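Long-range contacts in N-terminal acetyltransferase B complex subunit NAT3 (Candida albicans, PDB 5K04), which probably acts as the catalytic subunit of the NatB complex, transferring the acetyl group of acetyl-CoA to the N-terminal amino group of proteins: residues P40-K45 and L100-D105; Y57-T62 and H74-T79. One frame throughout, in Å; residues are numbered along the deposited sequence.

Contact 1 of 2, residues P40-K45 and L100-D105; sequences PQLFYK and LTQVKD
Leu-42 and Leu-100 meet where the turn leading into strand 43-48 of the GNAT fold comes up against the first residues of the short helix 101-104. The tight part is built mainly from aliphatic side chains. The two leucine side chains run antiparallel to one another, overlapping at their ends, with CD2 of Leu-42 3.6 Å from CD1 of Leu-100. That same Leu-42 methyl also touches CG2 of Val-103, at 3.9 Å. Branched aliphatic residues suit this place, since one methyl of each reaches across, leaving no polar atom to satisfy. Leu-100, the N-cap residue, spends its side chain on packing: its CD1 meets Leu-42 and also approaches the ring of Tyr-44 obliquely. The phenol itself is tied elsewhere, its OH hydrogen-bonded to the backbone O of Leu-93.

On the looser, partly exposed side polar residues take over. Gln-102, with CG anti to its own N (chi1 165°), brings OE1 against both Gln-41 CB (4.0 Å) and Leu-42 CD2 (3.9 Å), in van der Waals contact. Gln-41 and Pro-40 also pack against the partner subunit, on Asp-212 and Lys-491 of that chain. Deeper in, within the tight part, the backbone O of Gln-41 rests 3.5 Å from Leu-100 CD1.

Contact 2 of 2, residues Y57-T62 and H74-T79; sequences YMMAKT and HITAVT. With COA (coenzyme A), chain D.
The carbonyl oxygen of Met-59 is gripped by three donors from the neighbouring strand: the backbone N of Thr-76 at 2.9 Å, the backbone N of Ala-77 at 3.1 Å, and the hydroxyl OG1 of Thr-76, also at 3.1 Å. Ala-77 N lies in the carbonyl plane on a lone pair, Thr-76 N is tilted slightly from that plane, and the hydroxyl stands well above it. Threonine suits the site because its OG1, set between its own N and carbonyl carbon (chi1 76°), can reach the oxygen that its backbone N already binds.

Beyond this point the antiparallel ladder resumes, with Lys-61 and His-74 bonded both ways; His-74 N to Lys-61 O is 2.7 Å. Their side chains run alongside each other, Lys-61 CE approaching His-74 CD2 obliquely. The charged and polar ends look elsewhere: Lys-61 NZ to Glu-63, His-74 ND1 to Asp-110.

One face of the sheet is oily. Met-58, bent at chi2 and chi3, folds its CE onto Val-78 CG2 (3.4 Å) and Ile-75 CG2, a flexible thioether filling in between two branched residues. On the other face, Thr-79 OG1 lies over one side of the Tyr-57 ring, 3.5 Å from its plane and nearer the CZ-CE2 bond than the centre; this buried hydroxyl has no hydrogen-bonding partner in the model, whereas Tyr-57 OH binds Asn-19.

Val-78 and Thr-79 line the coenzyme A pocket, the Val-78 carbonyl O lying beside the pantetheine arm. Two successive residues, Thr-76 and Ala-77, facing the single Met-59 make a classic beta bulge, and a bulge in the strand along which the pantetheine runs is characteristic of the GNAT acetyl-CoA site.

The centres of contacts 1 and 2 lie about 10 Å apart, and strands 43-48 and 53-65, neighbours in the mixed sheet and successive in the chain, join them directly. Backbone bonds are probable from Met-58 N to Tyr-44 O and from Ala-60 N to Leu-42 O, while the Phe-43 ring packs on Met-59. In chain order come 40-45, 57-62, 74-79 and 100-105, so the hairpin of contact 2 falls wholly within the span bracketed by contact 1. Strand 70-80 carries the hairpin to coenzyme A; contact 1, beside the partner subunit, ties the sheet to the helical segment following helix 89-96. One continuous sheet thus connects the cofactor pocket with the neighbourhood of the subunit interface.

Contact 1 of 2, residues P40-K45 and L100-D105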
loop_
_atom_site.group_PDB
_atom_site.type_symbol
_atom_site.label_atom_id
_atom_site.label_comp_id
_atom_site.label_asym_id
_atom_site.label_seq_id
_atom_site.Cartn_x
_atom_site.Cartn_y
_atom_site.Cartn_z
ATOM N N PRO B 40 -17.615 2.658 12.547
ATOM C CA PRO B 40 -16.593 3.600 12.046
ATOM C C PRO B 40 -15.984 4.496 13.111
ATOM O O PRO B 40 -14.823 4.905 12.963
ATOM C CB PRO B 40 -17.351 4.424 10.992
ATOM C CG PRO B 40 -18.814 4.142 11.213
ATOM C CD PRO B 40 -18.922 2.816 11.873
ATOM N N GLN B 41 -16.733 4.832 14.171
ATOM C CA GLN B 41 -16.181 5.682 15.226
ATOM C C GLN B 41 -15.218 4.944 16.157
ATOM O O GLN B 41 -14.497 5.597 16.923
ATOM C CB GLN B 41 -17.306 6.296 16.055
ATOM C CG GLN B 41 -18.195 7.254 15.285
ATOM C CD GLN B 41 -19.113 8.064 16.196
ATOM O OE1 GLN B 41 -18.693 8.550 17.251
ATOM N NE2 GLN B 41 -20.373 8.226 15.776
ATOM N N LEU B 42 -15.205 3.610 16.121
ATOM C CA LEU B 42 -14.418 2.788 17.032
ATOM C C LEU B 42 -13.126 2.324 16.377
ATOM O O LEU B 42 -12.477 1.388 16.853
ATOM C CB LEU B 42 -15.246 1.597 17.525
ATOM C CG LEU B 42 -16.653 1.908 18.094
ATOM C CD1 LEU B 42 -17.216 0.738 18.898
ATOM C CD2 LEU B 42 -16.667 3.165 18.947
ATOM N N PHE B 43 -12.747 2.978 15.291
ATOM C CA PHE B 43 -11.521 2.688 14.559
ATOM C C PHE B 43 -10.864 4.055 14.362
ATOM O O PHE B 43 -11.187 4.813 13.436
ATOM C CB PHE B 43 -11.815 1.956 13.244
ATOM C CG PHE B 43 -10.607 1.287 12.616
ATOM C CD1 PHE B 43 -9.321 1.544 13.077
ATOM C CD2 PHE B 43 -10.770 0.408 11.544
ATOM C CE1 PHE B 43 -8.220 0.942 12.494
ATOM C CE2 PHE B 43 -9.674 -0.209 10.953
ATOM C CZ PHE B 43 -8.392 0.059 11.436
ATOM N N TYR B 44 -9.963 4.380 15.275
ATOM C CA TYR B 44 -9.278 5.658 15.266
ATOM C C TYR B 44 -7.800 5.430 15.536
ATOM O O TYR B 44 -7.379 4.388 16.051
ATOM C CB TYR B 44 -9.862 6.639 16.296
ATOM C CG TYR B 44 -10.053 6.038 17.665
ATOM C CD1 TYR B 44 -9.035 6.066 18.615
ATOM C CD2 TYR B 44 -11.253 5.445 18.017
ATOM C CE1 TYR B 44 -9.224 5.515 19.898
ATOM C CE2 TYR B 44 -11.450 4.882 19.288
ATOM C CZ TYR B 44 -10.436 4.919 20.216
ATOM O OH TYR B 44 -10.633 4.348 21.450
ATOM N N LYS B 45 -7.025 6.443 15.185
ATOM C CA LYS B 45 -5.584 6.372 15.217
ATOM C C LYS B 45 -5.037 7.523 16.046
ATOM O O LYS B 45 -5.649 8.595 16.162
ATOM C CB LYS B 45 -4.993 6.426 13.802
ATOM C CG LYS B 45 -5.335 7.711 13.029
ATOM C CD LYS B 45 -4.519 7.817 11.742
ATOM C CE LYS B 45 -4.838 9.080 10.955
ATOM N NZ LYS B 45 -4.079 9.055 9.658
ATOM N N LEU B 100 -16.803 7.780 23.880
ATOM C CA LEU B 100 -17.704 7.666 22.741
ATOM C C LEU B 100 -19.092 7.239 23.207
ATOM O O LEU B 100 -19.229 6.313 24.016
ATOM C CB LEU B 100 -17.131 6.675 21.736
ATOM C CG LEU B 100 -15.663 6.988 21.422
ATOM C CD1 LEU B 100 -15.060 6.014 20.401
ATOM C CD2 LEU B 100 -15.508 8.424 20.939
ATOM N N THR B 101 -20.121 7.938 22.719
ATOM C CA THR B 101 -21.466 7.735 23.257
ATOM C C THR B 101 -22.015 6.373 22.870
ATOM O O THR B 101 -22.813 5.785 23.610
ATOM C CB THR B 101 -22.415 8.842 22.783
ATOM O OG1 THR B 101 -22.466 8.854 21.350
ATOM C CG2 THR B 101 -21.948 10.201 23.282
ATOM N N GLN B 102 -21.599 5.874 21.711
ATOM C CA GLN B 102 -21.933 4.524 21.284
ATOM C C GLN B 102 -21.415 3.487 22.283
ATOM O O GLN B 102 -22.103 2.500 22.576
ATOM C CB GLN B 102 -21.357 4.335 19.882
ATOM C CG GLN B 102 -21.264 2.941 19.338
ATOM C CD GLN B 102 -20.848 2.961 17.867
ATOM O OE1 GLN B 102 -20.181 3.894 17.411
ATOM N NE2 GLN B 102 -21.275 1.949 17.114
ATOM N N VAL B 103 -20.220 3.720 22.848
ATOM C CA VAL B 103 -19.659 2.834 23.871
ATOM C C VAL B 103 -20.360 3.029 25.209
ATOM O O VAL B 103 -20.659 2.059 25.913
ATOM C CB VAL B 103 -18.144 3.078 24.014
ATOM C CG1 VAL B 103 -17.583 2.331 25.221
ATOM C CG2 VAL B 103 -17.402 2.687 22.744
ATOM N N LYS B 104 -20.609 4.290 25.593
ATOM C CA LYS B 104 -21.250 4.577 26.875
ATOM C C LYS B 104 -22.623 3.929 26.981
ATOM O O LYS B 104 -23.098 3.655 28.089
ATOM C CB LYS B 104 -21.388 6.084 27.072
ATOM C CG LYS B 104 -20.095 6.840 27.363
ATOM C CD LYS B 104 -20.442 8.312 27.523
ATOM C CE LYS B 104 -19.232 9.181 27.735
ATOM N NZ LYS B 104 -19.644 10.610 27.764
ATOM N N ASP B 105 -23.283 3.713 25.845
ATOM C CA ASP B 105 -24.592 3.084 25.797
ATOM C C ASP B 105 -24.516 1.575 25.919
ATOM O O ASP B 105 -25.567 0.926 25.964
ATOM C CB ASP B 105 -25.305 3.435 24.490
ATOM C CG ASP B 105 -25.686 4.896 24.402
ATOM O OD1 ASP B 105 -25.545 5.609 25.422
ATOM O OD2 ASP B 105 -26.116 5.329 23.309
#

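Contact 2 of 2, residues Y57-T62 and H74-T79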
loop_
_atom_site.group_PDB
_atom_site.type_symbol
_atom_site.label_atom_id
_atom_site.label_comp_id
_atom_site.label_asym_id
_atom_site.label_seq_id
_atom_site.Cartn_x
_atom_site.Cartn_y
_atom_site.Cartn_z
ATOM N N TYR B 57 -3.136 2.720 16.815
ATOM C CA TYR B 57 -4.554 2.727 16.491
ATOM C C TYR B 57 -5.317 1.777 17.402
ATOM O O TYR B 57 -4.743 0.903 18.058
ATOM C CB TYR B 57 -4.824 2.381 15.013
ATOM C CG TYR B 57 -4.275 1.046 14.514
ATOM C CD1 TYR B 57 -4.993 -0.136 14.658
ATOM C CD2 TYR B 57 -3.051 0.992 13.855
ATOM C CE1 TYR B 57 -4.489 -1.345 14.182
ATOM C CE2 TYR B 57 -2.536 -0.187 13.381
ATOM C CZ TYR B 57 -3.253 -1.359 13.539
ATOM O OH TYR B 57 -2.707 -2.523 13.049
ATOM N N MET B 58 -6.634 2.008 17.440
ATOM C CA MET B 58 -7.612 1.191 18.141
ATOM C C MET B 58 -8.671 0.722 17.149
ATOM O O MET B 58 -9.195 1.525 16.369
ATOM C CB MET B 58 -8.283 1.975 19.273
ATOM C CG MET B 58 -9.701 1.517 19.546
ATOM S SD MET B 58 -9.722 -0.120 20.202
ATOM C CE MET B 58 -8.835 0.288 21.626
ATOM N N MET B 59 -8.935 -0.588 17.146
ATOM C CA MET B 59 -10.063 -1.183 16.446
ATOM C C MET B 59 -10.928 -1.823 17.511
ATOM O O MET B 59 -10.474 -2.724 18.222
ATOM C CB MET B 59 -9.632 -2.235 15.415
ATOM C CG MET B 59 -8.580 -1.767 14.421
ATOM S SD MET B 59 -7.859 -3.116 13.526
ATOM C CE MET B 59 -9.345 -3.648 12.842
ATOM N N ALA B 60 -12.154 -1.336 17.645
ATOM C CA ALA B 60 -13.109 -1.905 18.572
ATOM C C ALA B 60 -14.454 -2.049 17.863
ATOM O O ALA B 60 -14.663 -1.535 16.761
ATOM C CB ALA B 60 -13.234 -1.049 19.845
ATOM N N LYS B 61 -15.375 -2.749 18.518
ATOM C CA LYS B 61 -16.704 -2.967 17.964
ATOM C C LYS B 61 -17.705 -3.058 19.105
ATOM O O LYS B 61 -17.331 -3.135 20.281
ATOM C CB LYS B 61 -16.752 -4.239 17.106
ATOM C CG LYS B 61 -16.265 -5.504 17.832
ATOM C CD LYS B 61 -16.733 -6.785 17.135
ATOM C CE LYS B 61 -15.953 -7.978 17.652
ATOM N NZ LYS B 61 -16.374 -9.238 16.997
ATOM N N THR B 62 -18.991 -3.044 18.746
ATOM C CA THR B 62 -20.063 -3.362 19.684
ATOM C C THR B 62 -20.778 -4.626 19.227
ATOM O O THR B 62 -20.803 -4.947 18.039
ATOM C CB THR B 62 -21.094 -2.212 19.847
ATOM O OG1 THR B 62 -21.772 -1.990 18.612
ATOM C CG2 THR B 62 -20.428 -0.906 20.378
ATOM N N HIS B 74 -16.214 -4.311 22.438
ATOM C CA HIS B 74 -15.132 -5.277 22.402
ATOM C C HIS B 74 -13.932 -4.636 21.729
ATOM O O HIS B 74 -14.068 -4.029 20.661
ATOM C CB HIS B 74 -15.536 -6.549 21.654
ATOM C CG HIS B 74 -14.453 -7.578 21.615
ATOM N ND1 HIS B 74 -14.283 -8.513 22.615
ATOM C CD2 HIS B 74 -13.466 -7.800 20.715
ATOM C CE1 HIS B 74 -13.244 -9.276 22.323
ATOM N NE2 HIS B 74 -12.725 -8.857 21.183
ATOM N N ILE B 75 -12.769 -4.757 22.368
ATOM C CA ILE B 75 -11.505 -4.328 21.776
ATOM C C ILE B 75 -10.934 -5.490 20.967
ATOM O O ILE B 75 -10.725 -6.581 21.509
ATOM C CB ILE B 75 -10.514 -3.876 22.858
ATOM C CG1 ILE B 75 -11.005 -2.608 23.549
ATOM C CG2 ILE B 75 -9.155 -3.631 22.241
ATOM C CD1 ILE B 75 -10.337 -2.367 24.890
ATOM N N THR B 76 -10.683 -5.269 19.674
ATOM C CA THR B 76 -10.024 -6.287 18.863
ATOM C C THR B 76 -8.540 -6.026 18.658
ATOM O O THR B 76 -7.757 -6.974 18.634
ATOM C CB THR B 76 -10.706 -6.430 17.500
ATOM O OG1 THR B 76 -10.333 -5.344 16.653
ATOM C CG2 THR B 76 -12.160 -6.405 17.701
ATOM N N ALA B 77 -8.131 -4.765 18.537
ATOM C CA ALA B 77 -6.718 -4.466 18.315
ATOM C C ALA B 77 -6.339 -3.095 18.872
ATOM O O ALA B 77 -6.991 -2.087 18.569
ATOM C CB ALA B 77 -6.382 -4.537 16.817
ATOM N N VAL B 78 -5.273 -3.076 19.671
ATOM C CA VAL B 78 -4.549 -1.877 20.066
ATOM C C VAL B 78 -3.071 -2.126 19.807
ATOM O O VAL B 78 -2.539 -3.162 20.218
ATOM C CB VAL B 78 -4.747 -1.540 21.555
ATOM C CG1 VAL B 78 -4.315 -0.118 21.833
ATOM C CG2 VAL B 78 -6.169 -1.761 21.966
ATOM N N THR B 79 -2.409 -1.178 19.143
ATOM C CA THR B 79 -0.969 -1.226 18.946
ATOM C C THR B 79 -0.422 0.187 18.955
ATOM O O THR B 79 -1.104 1.144 18.584
ATOM C CB THR B 79 -0.534 -1.904 17.633
ATOM O OG1 THR B 79 -1.363 -1.465 16.543
ATOM C CG2 THR B 79 -0.640 -3.369 17.776
HETATM N N1A COA D . 7.380 -4.133 29.452
HETATM C C2A COA D . 6.996 -4.213 30.897
HETATM N N3A COA D . 5.657 -3.520 31.100
HETATM C C4A COA D . 4.865 -2.784 30.091
HETATM C C5A COA D . 5.390 -2.641 28.573
HETATM C C6A COA D . 6.720 -3.438 28.272
HETATM N N6A COA D . 7.298 -3.556 26.975
HETATM N N7A COA D . 4.321 -1.974 27.664
HETATM C C8A COA D . 2.999 -1.652 28.449
HETATM N N9A COA D . 3.470 -2.250 29.899
HETATM C C1B COA D . 2.317 -2.337 31.041
HETATM C C2B COA D . 2.727 -1.853 32.467
HETATM O O2B COA D . 2.858 -2.652 33.645
HETATM C C3B COA D . 2.145 -0.474 32.251
HETATM O O3B COA D . 2.157 0.716 33.046
HETATM P P3B COA D . 3.148 1.899 33.583
HETATM O O7A COA D . 2.640 3.186 32.958
HETATM O O8A COA D . 2.907 1.923 35.098
HETATM O O9A COA D . 4.543 1.519 33.144
HETATM C C4B COA D . 1.049 -0.641 31.067
HETATM O O4B COA D . 1.025 -1.983 30.429
HETATM C C5B COA D . 0.552 0.634 30.285
HETATM O O5B COA D . 1.356 1.330 29.327
HETATM P P1A COA D . 1.272 2.306 28.042
HETATM O O1A COA D . -0.138 2.751 27.922
HETATM O O2A COA D . 2.283 3.399 28.210
HETATM O O3A COA D . 1.686 1.378 26.850
HETATM P P2A COA D . 2.245 1.445 25.340
HETATM O O4A COA D . 3.739 1.322 25.417
HETATM O O5A COA D . 1.687 2.600 24.667
HETATM O O6A COA D . 1.675 0.056 24.766
HETATM C CBP COA D . 1.357 -2.466 23.980
HETATM C CCP COA D . 1.445 -1.297 25.181
HETATM C CDP COA D . 1.197 -3.998 24.656
HETATM C CEP COA D . 0.071 -2.117 22.934
HETATM C CAP COA D . 2.836 -2.397 23.069
HETATM O OAP COA D . 4.026 -2.196 23.795
HETATM C C9P COA D . 2.740 -3.100 21.621
HETATM O O9P COA D . 3.118 -4.384 21.382
HETATM N N8P COA D . 1.682 -2.530 20.688
HETATM C C7P COA D . 0.771 -3.444 19.784
HETATM C C6P COA D . 0.937 -5.002 19.925
HETATM C C5P COA D . 0.440 -5.881 21.219
HETATM O O5P COA D . 1.255 -6.661 21.939
HETATM N N4P COA D . -0.965 -5.676 21.629
HETATM C C3P COA D . -1.918 -5.148 22.580
HETATM C C2P COA D . -2.014 -5.259 24.092
HETATM S S1P COA D . -2.407 -6.753 24.952
#